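Local coordinates for protein probable porin (Pseudomonas aeruginosa, PDB 4FSO) that is a barrel protein of the OprD porin family that probably lets small solutes diffuse across the outer membrane, at residues Leu241-Ser246 / Asp258-Ser263; Glu311-Gln316 / Gly340-Leu345. One frame throughout, in Å; residues are numbered along the deposited sequence.

Interaction 1 of 2, residues Leu241-Ser246 / Asp258-Ser263; sequences LRWFDS and DNRALS
Leu262 lays its CD1 methyl against CD1 of Leu241, 3.7 Å away, the two side chains meeting at a slant on the face of the hairpin that also carries Trp243 and Arg260. CG of Leu262 stands anti to the backbone N (chi1 -177°), which leans the leucine across the strand boundary so that the same methyl also reaches CB of Trp243. Trp243 and Arg260 run side by side, NE1 of the indole lying 4.2 Å from CB of Arg260. Beyond them OD1 of Asp245 lies 3.8 Å from CG of Arg260 and stays beyond salt-bridge distance of its NH1, at 4.3 Å. That NH1 instead donates to OD1 of Asp258 (3.1 Å), a salt bridge on the syn side of the carboxylate but 33° out of its plane, while Asp245 pairs with Arg222. On the other face CB of Phe244 meets CB of Ala261 at 4.1 Å, and Met288 touches both. A water bridges OG of Ser246 (2.7 Å) and Asn259 O. Six antiparallel backbone bonds hold the register, among them Ser263 N to Arg242 O at 2.9 Å. The chemistry separates the faces: the Leu-Trp side is consistent with the membrane-facing surface, the other with the barrel interior, where the Ser246 and Ser263 hydroxyls bond Gln221 and Ala299 around Phe244 and Ala261, and Arg242 engages Asp240 and Tyr297.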
loop_
_atom_site.group_PDB
_atom_site.type_symbol
_atom_site.label_atom_id
_atom_site.label_comp_id
_atom_site.label_asym_id
_atom_site.label_seq_id
_atom_site.Cartn_x
_atom_site.Cartn_y
_atom_site.Cartn_z
ATOM N N LEU A 241 8.510 -1.829 12.731
ATOM C CA LEU A 241 7.496 -1.787 13.770
ATOM C C LEU A 241 6.389 -0.796 13.438
ATOM O O LEU A 241 6.659 0.374 13.203
ATOM C CB LEU A 241 8.130 -1.410 15.099
ATOM C CG LEU A 241 7.119 -1.441 16.239
ATOM C CD1 LEU A 241 6.501 -2.822 16.356
ATOM C CD2 LEU A 241 7.798 -1.062 17.532
ATOM N N ARG A 242 5.148 -1.279 13.439
ATOM C CA ARG A 242 3.972 -0.472 13.090
ATOM C C ARG A 242 2.846 -0.649 14.103
ATOM O O ARG A 242 2.502 -1.770 14.493
ATOM C CB ARG A 242 3.423 -0.863 11.708
ATOM C CG ARG A 242 4.472 -1.189 10.680
ATOM C CD ARG A 242 4.112 -0.668 9.350
ATOM N NE ARG A 242 5.143 -1.043 8.401
ATOM C CZ ARG A 242 4.916 -1.648 7.243
ATOM N NH1 ARG A 242 3.677 -1.925 6.863
ATOM N NH2 ARG A 242 5.932 -1.959 6.454
ATOM N N TRP A 243 2.247 0.464 14.494
ATOM C CA TRP A 243 1.165 0.450 15.454
ATOM C C TRP A 243 0.055 1.397 15.027
ATOM O O TRP A 243 0.326 2.501 14.563
ATOM C CB TRP A 243 1.700 0.870 16.814
ATOM C CG TRP A 243 0.624 0.923 17.825
ATOM C CD1 TRP A 243 -0.060 -0.139 18.346
ATOM C CD2 TRP A 243 0.073 2.092 18.438
ATOM N NE1 TRP A 243 -0.993 0.297 19.250
ATOM C CE2 TRP A 243 -0.928 1.662 19.335
ATOM C CE3 TRP A 243 0.335 3.461 18.322
ATOM C CZ2 TRP A 243 -1.672 2.551 20.119
ATOM C CZ3 TRP A 243 -0.409 4.345 19.101
ATOM C CH2 TRP A 243 -1.396 3.883 19.989
ATOM N N PHE A 244 -1.195 0.974 15.160
ATOM C CA PHE A 244 -2.321 1.847 14.813
ATOM C C PHE A 244 -3.377 1.850 15.885
ATOM O O PHE A 244 -3.750 0.807 16.422
ATOM C CB PHE A 244 -3.018 1.432 13.511
ATOM C CG PHE A 244 -2.193 1.609 12.280
ATOM C CD1 PHE A 244 -1.327 0.599 11.858
ATOM C CD2 PHE A 244 -2.295 2.772 11.520
ATOM C CE1 PHE A 244 -0.561 0.752 10.693
ATOM C CE2 PHE A 244 -1.541 2.932 10.359
ATOM C CZ PHE A 244 -0.669 1.910 9.935
ATOM N N ASP A 245 -3.904 3.030 16.157
ATOM C CA ASP A 245 -4.939 3.140 17.145
ATOM C C ASP A 245 -6.067 3.857 16.457
ATOM O O ASP A 245 -5.865 4.959 15.967
ATOM C CB ASP A 245 -4.418 3.942 18.325
ATOM C CG ASP A 245 -5.266 3.794 19.545
ATOM O OD1 ASP A 245 -6.464 3.491 19.421
ATOM O OD2 ASP A 245 -4.731 3.980 20.648
ATOM N N SER A 246 -7.241 3.224 16.409
ATOM C CA SER A 246 -8.391 3.765 15.674
ATOM C C SER A 246 -9.697 3.649 16.453
ATOM O O SER A 246 -9.936 2.673 17.145
ATOM C CB SER A 246 -8.570 3.070 14.314
ATOM O OG SER A 246 -7.349 2.564 13.852
ATOM N N ASP A 258 -13.340 0.239 17.218
ATOM C CA ASP A 258 -12.405 0.147 18.327
ATOM C C ASP A 258 -11.300 -0.876 17.999
ATOM O O ASP A 258 -11.525 -2.105 17.995
ATOM C CB ASP A 258 -13.177 -0.231 19.599
ATOM C CG ASP A 258 -12.264 -0.671 20.747
ATOM O OD1 ASP A 258 -11.245 0.021 20.984
ATOM O OD2 ASP A 258 -12.565 -1.711 21.402
ATOM N N ASN A 259 -10.097 -0.370 17.737
ATOM C CA ASN A 259 -9.033 -1.223 17.268
ATOM C C ASN A 259 -7.633 -0.745 17.546
ATOM O O ASN A 259 -7.267 0.372 17.254
ATOM C CB ASN A 259 -9.178 -1.481 15.756
ATOM C CG ASN A 259 -8.093 -2.382 15.218
ATOM O OD1 ASN A 259 -8.201 -3.582 15.324
ATOM N ND2 ASN A 259 -7.040 -1.808 14.660
ATOM N N ARG A 260 -6.823 -1.653 18.049
ATOM C CA ARG A 260 -5.389 -1.458 18.012
ATOM C C ARG A 260 -4.739 -2.511 17.115
ATOM O O ARG A 260 -5.005 -3.710 17.229
ATOM C CB ARG A 260 -4.796 -1.391 19.440
ATOM C CG ARG A 260 -5.147 -0.057 20.086
ATOM C CD ARG A 260 -5.356 -0.124 21.570
ATOM N NE ARG A 260 -6.338 -1.120 22.021
ATOM C CZ ARG A 260 -7.644 -1.086 21.769
ATOM N NH1 ARG A 260 -8.171 -0.128 21.011
ATOM N NH2 ARG A 260 -8.422 -2.024 22.274
ATOM N N ALA A 261 -3.922 -2.043 16.179
ATOM C CA ALA A 261 -3.227 -2.944 15.281
ATOM C C ALA A 261 -1.719 -2.839 15.470
ATOM O O ALA A 261 -1.126 -1.768 15.331
ATOM C CB ALA A 261 -3.608 -2.660 13.853
ATOM N N LEU A 262 -1.108 -3.968 15.792
ATOM C CA LEU A 262 0.330 -4.018 15.921
ATOM C C LEU A 262 0.932 -5.002 14.930
ATOM O O LEU A 262 0.452 -6.118 14.783
ATOM C CB LEU A 262 0.704 -4.398 17.351
ATOM C CG LEU A 262 2.196 -4.427 17.661
ATOM C CD1 LEU A 262 2.872 -3.222 17.085
ATOM C CD2 LEU A 262 2.421 -4.482 19.168
ATOM N N SER A 263 1.970 -4.581 14.225
ATOM C CA SER A 263 2.743 -5.538 13.448
ATOM C C SER A 263 4.216 -5.276 13.534
ATOM O O SER A 263 4.689 -4.131 13.661
ATOM C CB SER A 263 2.302 -5.634 11.980
ATOM O OG SER A 263 2.796 -4.570 11.188
HETATM O O HOH W 1 -5.901 0.394 14.446
#

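Interaction 2 of 2, residues Glu311-Gln316 / Gly340-Leu345; sequences EERSWQ and GDHIRL. With C8E ((hydroxyethyloxy)tri(ethyloxy)octane), chain G.
A cationic guanidinium lies flat on an imidazole: Arg313 stacks over His342 with centres 3.6 Å apart and planes only 9° from parallel. The chain, extended from CG to NE, carries CD over the same face, a CH-pi contact 3.8 Å from the centroid. NH1 sits above NE2 near the rim of the ring and makes no hydrogen bond there. His342 is held from its edge, ND1 donating nearly in the ring plane to OD1 of Asp341 (3.0 Å), which it meets from above the carboxylate plane. Farther along, OE1 of Glu311 forms a salt bridge with NH1 of Arg344, modelled short at 2.5 Å. Glu312 runs alongside Ile343, its OE2 3.3 Å from CD1, while its OE1 accepts from the backbone N of Asn309. Arg313 and Asp341 form an antiparallel hydrogen-bonded pair at the end of the hairpin of strands 313-322 and 331-344 in the barrel wall, and a C8E detergent passes beside both and the ring edge of Trp315. With ND1 engaged by a carboxylate and a cation over its face, the imidazole is fixed in rotation, and the opposing charges of Asp341 and Arg313 would probably pull its ionisation in opposite directions.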
loop_
_atom_site.group_PDB
_atom_site.type_symbol
_atom_site.label_atom_id
_atom_site.label_comp_id
_atom_site.label_asym_id
_atom_site.label_seq_id
_atom_site.Cartn_x
_atom_site.Cartn_y
_atom_site.Cartn_z
ATOM N N GLU A 311 -9.521 -9.007 16.606
ATOM C CA GLU A 311 -8.829 -9.790 17.622
ATOM C C GLU A 311 -7.942 -10.868 17.045
ATOM O O GLU A 311 -7.534 -11.801 17.745
ATOM C CB GLU A 311 -9.816 -10.386 18.637
ATOM C CG GLU A 311 -9.808 -9.647 19.960
ATOM C CD GLU A 311 -11.149 -9.687 20.643
ATOM O OE1 GLU A 311 -12.074 -10.301 20.079
ATOM O OE2 GLU A 311 -11.289 -9.100 21.735
ATOM N N GLU A 312 -7.627 -10.721 15.764
ATOM C CA GLU A 312 -6.863 -11.721 15.040
ATOM C C GLU A 312 -5.367 -11.667 15.396
ATOM O O GLU A 312 -4.791 -10.597 15.585
ATOM C CB GLU A 312 -7.112 -11.552 13.541
ATOM C CG GLU A 312 -6.190 -12.347 12.620
ATOM C CD GLU A 312 -6.807 -12.625 11.240
ATOM O OE1 GLU A 312 -7.580 -11.783 10.735
ATOM O OE2 GLU A 312 -6.527 -13.702 10.662
ATOM N N ARG A 313 -4.749 -12.833 15.520
ATOM C CA ARG A 313 -3.301 -12.907 15.647
ATOM C C ARG A 313 -2.775 -13.783 14.543
ATOM O O ARG A 313 -3.387 -14.805 14.196
ATOM C CB ARG A 313 -2.914 -13.518 16.981
ATOM C CG ARG A 313 -3.904 -13.200 18.052
ATOM C CD ARG A 313 -3.555 -13.916 19.286
ATOM N NE ARG A 313 -4.283 -13.363 20.406
ATOM C CZ ARG A 313 -4.215 -13.850 21.634
ATOM N NH1 ARG A 313 -3.436 -14.907 21.882
ATOM N NH2 ARG A 313 -4.928 -13.276 22.596
ATOM N N SER A 314 -1.629 -13.389 14.005
ATOM C CA SER A 314 -1.050 -14.098 12.886
ATOM C C SER A 314 0.471 -14.029 12.908
ATOM O O SER A 314 1.065 -13.121 13.507
ATOM C CB SER A 314 -1.607 -13.554 11.554
ATOM O OG SER A 314 -1.488 -12.137 11.448
ATOM N N TRP A 315 1.095 -15.006 12.257
ATOM C CA TRP A 315 2.531 -14.962 12.027
ATOM C C TRP A 315 2.859 -15.257 10.567
ATOM O O TRP A 315 2.085 -15.906 9.863
ATOM C CB TRP A 315 3.301 -15.880 12.987
ATOM C CG TRP A 315 3.025 -17.322 12.779
ATOM C CD1 TRP A 315 2.161 -18.108 13.496
ATOM C CD2 TRP A 315 3.613 -18.171 11.786
ATOM N NE1 TRP A 315 2.173 -19.387 13.003
ATOM C CE2 TRP A 315 3.057 -19.454 11.951
ATOM C CE3 TRP A 315 4.555 -17.969 10.768
ATOM C CZ2 TRP A 315 3.408 -20.530 11.138
ATOM C CZ3 TRP A 315 4.902 -19.032 9.966
ATOM C CH2 TRP A 315 4.333 -20.298 10.153
ATOM N N GLN A 316 4.004 -14.744 10.125
ATOM C CA GLN A 316 4.429 -14.844 8.743
ATOM C C GLN A 316 5.849 -15.361 8.655
ATOM O O GLN A 316 6.690 -15.061 9.500
ATOM C CB GLN A 316 4.338 -13.490 8.029
ATOM C CG GLN A 316 4.887 -13.466 6.586
ATOM C CD GLN A 316 4.732 -12.106 5.894
ATOM O OE1 GLN A 316 5.217 -11.910 4.780
ATOM N NE2 GLN A 316 4.049 -11.161 6.559
ATOM N N GLY A 340 -3.147 -17.400 10.583
ATOM C CA GLY A 340 -3.942 -16.613 11.507
ATOM C C GLY A 340 -5.010 -17.355 12.298
ATOM O O GLY A 340 -5.706 -18.246 11.798
ATOM N N ASP A 341 -5.153 -16.984 13.561
ATOM C CA ASP A 341 -6.291 -17.462 14.342
ATOM C C ASP A 341 -6.809 -16.390 15.280
ATOM O O ASP A 341 -6.537 -15.188 15.070
ATOM C CB ASP A 341 -5.986 -18.757 15.104
ATOM C CG ASP A 341 -4.684 -18.699 15.892
ATOM O OD1 ASP A 341 -4.409 -17.677 16.567
ATOM O OD2 ASP A 341 -3.937 -19.705 15.839
ATOM N N HIS A 342 -7.565 -16.830 16.293
ATOM C CA HIS A 342 -8.150 -15.925 17.295
ATOM C C HIS A 342 -9.134 -14.909 16.726
ATOM O O HIS A 342 -9.346 -13.856 17.328
ATOM C CB HIS A 342 -7.067 -15.161 18.068
ATOM C CG HIS A 342 -6.558 -15.891 19.261
ATOM N ND1 HIS A 342 -5.725 -16.991 19.158
ATOM C CD2 HIS A 342 -6.784 -15.707 20.579
ATOM C CE1 HIS A 342 -5.450 -17.441 20.367
ATOM N NE2 HIS A 342 -6.078 -16.680 21.249
ATOM N N ILE A 343 -9.743 -15.212 15.585
ATOM C CA ILE A 343 -10.654 -14.252 15.001
ATOM C C ILE A 343 -11.982 -14.342 15.728
ATOM O O ILE A 343 -12.511 -15.428 15.942
ATOM C CB ILE A 343 -10.838 -14.468 13.504
ATOM C CG1 ILE A 343 -9.480 -14.406 12.794
ATOM C CG2 ILE A 343 -11.780 -13.426 12.946
ATOM C CD1 ILE A 343 -9.538 -14.859 11.353
ATOM N N ARG A 344 -12.499 -13.199 16.159
ATOM C CA ARG A 344 -13.787 -13.208 16.819
ATOM C C ARG A 344 -14.859 -13.017 15.775
ATOM O O ARG A 344 -15.112 -11.900 15.316
ATOM C CB ARG A 344 -13.893 -12.133 17.896
ATOM C CG ARG A 344 -15.059 -12.387 18.859
ATOM C CD ARG A 344 -15.392 -11.164 19.700
ATOM N NE ARG A 344 -15.651 -9.991 18.866
ATOM C CZ ARG A 344 -14.982 -8.844 18.960
ATOM N NH1 ARG A 344 -14.025 -8.705 19.871
ATOM N NH2 ARG A 344 -15.275 -7.832 18.153
ATOM N N LEU A 345 -15.463 -14.135 15.397
ATOM C CA LEU A 345 -16.534 -14.170 14.424
ATOM C C LEU A 345 -17.810 -13.654 15.035
ATOM O O LEU A 345 -18.070 -13.897 16.209
ATOM C CB LEU A 345 -16.759 -15.610 13.979
ATOM C CG LEU A 345 -15.519 -16.205 13.322
ATOM C CD1 LEU A 345 -15.806 -17.590 12.865
ATOM C CD2 LEU A 345 -15.082 -15.289 12.173
HETATM C C1 C8E G . 10.259 -18.713 17.464
HETATM C C2 C8E G . 8.828 -18.254 17.739
HETATM C C3 C8E G . 7.918 -18.329 16.508
HETATM C C4 C8E G . 6.443 -18.421 16.905
HETATM C C5 C8E G . 5.511 -17.492 16.122
HETATM C C6 C8E G . 5.153 -16.222 16.889
HETATM C C7 C8E G . 3.744 -15.748 16.565
HETATM C C8 C8E G . 2.844 -15.937 17.784
HETATM O O9 C8E G . 1.523 -15.553 17.473
HETATM C C10 C8E G . 1.021 -16.238 16.346
HETATM C C11 C8E G . -0.469 -16.488 16.530
HETATM O O12 C8E G . -0.888 -17.471 15.613
HETATM C C13 C8E G . -1.158 -18.710 16.245
HETATM C C14 C8E G . -0.899 -19.881 15.297
#

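Both contacts are antiparallel hairpin pairings in the OprD-type barrel wall, with centres about 14 Å apart and nearest atoms about 6 Å apart, so they do not touch directly. Strand 273-283 lies between them, pairing with strand 258-270 of interaction 1 and strand 313-322 of interaction 2. The segment that follows this strand serves both: Ala299 receives a bond from Gln316 through its O and gives one to Ser263 through its N, while Ala285 binds Asp258 and, weakly, Arg344. On the face away from Ala299 lie detergents, one C8E about 4 Å from the Leu241 side chain and a different one against Trp315, consistent with the membrane-facing side.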